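Local coordinates for protein DegT/DnrJ/EryC1/StrS aminotransferase (Brucella abortus 2308, PDB 4QGR) that probably acts as a pyridoxal-phosphate-dependent aminotransferase of the DegT/DnrJ/EryC1/StrS family, at residues I270-N275 / P285-G290. Sequence-based numbering, arbitrary orientation.
Sequences IARRYN and PELPAG
Asn275, buried on the helix, reaches across to the backbone of Pro285 and makes the one direct hydrogen bond between 270-275 and 285-290. Its ND2 donates to Pro285 O at 3.0 Å with a bent N-H...O angle of 142°, approaching from above the carbonyl plane instead of along a lone pair. The other amide branch lies beside the proline ring, with Asn275 OD1 3.4 Å from Pro285 CD, and accepts a hydrogen bond from Tyr298 OH; this pairing at both ends of the buried amide is consistent with its modelled N and O. The contact joins the long helix 247-278 of this fold type I PLP-dependent aminotransferase to the chain that leaves it, folds back alongside its last turns and runs on to the short strand 291-292. One turn earlier on the helix, Arg272 extends from CG to NE and crosses Leu287 at about a right angle. Leu287 CD1 sits over one face of the guanidinium, 3.4 Å from Arg272 NH2, while Arg272 NE pairs in a salt bridge with Asp268. At the guanidinium edge, a water 3.2 Å from Arg272 NH2 also lies 2.8 Å from Leu287 O and bridges the two.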
# COMPACT_ATOMS: atom_id res chain seq x y z
N ILE A 270 -28.66 -17.93 4.48
CA ILE A 270 -28.01 -18.41 5.69
C ILE A 270 -28.30 -17.52 6.90
O ILE A 270 -28.64 -18.01 7.99
CB ILE A 270 -26.49 -18.57 5.42
CG1 ILE A 270 -26.30 -19.74 4.42
CG2 ILE A 270 -25.73 -18.82 6.72
CD1 ILE A 270 -24.96 -19.72 3.70
N ALA A 271 -28.20 -16.20 6.71
CA ALA A 271 -28.46 -15.23 7.78
C ALA A 271 -29.88 -15.31 8.24
O ALA A 271 -30.12 -15.23 9.43
CB ALA A 271 -28.16 -13.82 7.33
N ARG A 272 -30.82 -15.44 7.31
CA ARG A 272 -32.25 -15.52 7.68
C ARG A 272 -32.53 -16.78 8.48
O ARG A 272 -33.30 -16.76 9.43
CB ARG A 272 -33.15 -15.41 6.43
CG ARG A 272 -33.18 -13.99 5.87
CD ARG A 272 -34.06 -13.84 4.63
NE ARG A 272 -33.99 -12.48 4.07
CZ ARG A 272 -34.67 -11.42 4.54
NH1 ARG A 272 -35.48 -11.52 5.59
NH2 ARG A 272 -34.53 -10.22 3.97
N ARG A 273 -31.88 -17.86 8.10
CA ARG A 273 -32.04 -19.12 8.83
C ARG A 273 -31.48 -18.99 10.26
O ARG A 273 -32.12 -19.47 11.22
CB ARG A 273 -31.43 -20.29 8.07
CG ARG A 273 -31.85 -21.65 8.59
CD ARG A 273 -31.56 -22.70 7.54
NE ARG A 273 -32.03 -24.02 7.96
CZ ARG A 273 -31.31 -24.95 8.58
NH1 ARG A 273 -30.02 -24.78 8.84
NH2 ARG A 273 -31.88 -26.11 8.90
N TYR A 274 -30.32 -18.37 10.45
CA TYR A 274 -29.86 -18.11 11.81
C TYR A 274 -30.86 -17.23 12.57
O TYR A 274 -31.17 -17.49 13.74
CB TYR A 274 -28.55 -17.34 11.82
CG TYR A 274 -27.22 -18.08 11.76
CD1 TYR A 274 -26.93 -19.18 12.59
CD2 TYR A 274 -26.20 -17.58 10.94
CE1 TYR A 274 -25.68 -19.78 12.56
CE2 TYR A 274 -24.95 -18.15 10.90
CZ TYR A 274 -24.68 -19.25 11.73
OH TYR A 274 -23.43 -19.79 11.71
N ASN A 275 -31.32 -16.15 11.93
CA ASN A 275 -32.15 -15.17 12.65
C ASN A 275 -33.44 -15.84 13.16
O ASN A 275 -33.76 -15.68 14.34
CB ASN A 275 -32.50 -13.95 11.78
CG ASN A 275 -31.31 -12.99 11.61
OD1 ASN A 275 -30.27 -13.11 12.29
ND2 ASN A 275 -31.48 -12.01 10.75
N PRO A 285 -29.18 -10.11 14.36
CA PRO A 285 -29.09 -8.97 13.46
C PRO A 285 -30.23 -8.97 12.42
O PRO A 285 -30.09 -9.47 11.32
CB PRO A 285 -27.71 -9.17 12.83
CG PRO A 285 -27.53 -10.67 12.78
CD PRO A 285 -28.16 -11.15 14.06
N GLU A 286 -31.35 -8.37 12.76
CA GLU A 286 -32.48 -8.30 11.81
C GLU A 286 -32.13 -7.48 10.55
O GLU A 286 -31.39 -6.51 10.62
CB GLU A 286 -33.72 -7.70 12.49
CG GLU A 286 -34.32 -8.61 13.54
CD GLU A 286 -35.20 -9.67 12.92
OE1 GLU A 286 -36.07 -9.31 12.08
OE2 GLU A 286 -35.04 -10.87 13.26
N LEU A 287 -32.63 -7.93 9.41
CA LEU A 287 -32.43 -7.25 8.15
C LEU A 287 -33.62 -6.33 7.98
O LEU A 287 -34.73 -6.80 7.85
CB LEU A 287 -32.44 -8.22 6.99
CG LEU A 287 -31.13 -8.70 6.43
CD1 LEU A 287 -31.46 -9.64 5.29
CD2 LEU A 287 -30.23 -7.53 5.98
N PRO A 288 -33.39 -5.02 8.01
CA PRO A 288 -34.53 -4.14 7.79
C PRO A 288 -35.11 -4.28 6.38
O PRO A 288 -34.38 -4.62 5.45
CB PRO A 288 -33.96 -2.73 8.00
CG PRO A 288 -32.65 -2.93 8.67
CD PRO A 288 -32.14 -4.28 8.26
N ALA A 289 -36.42 -4.06 6.24
CA ALA A 289 -37.08 -4.05 4.93
C ALA A 289 -36.23 -3.28 3.91
O ALA A 289 -35.68 -2.28 4.28
CB ALA A 289 -38.46 -3.39 5.05
N GLY A 290 -36.16 -3.74 2.66
CA GLY A 290 -35.46 -3.03 1.61
C GLY A 290 -33.94 -3.18 1.61
O GLY A 290 -33.27 -2.60 0.75
O HOH W 1 -34.84 -7.00 3.24
O HOH W 2 -35.84 -7.77 5.47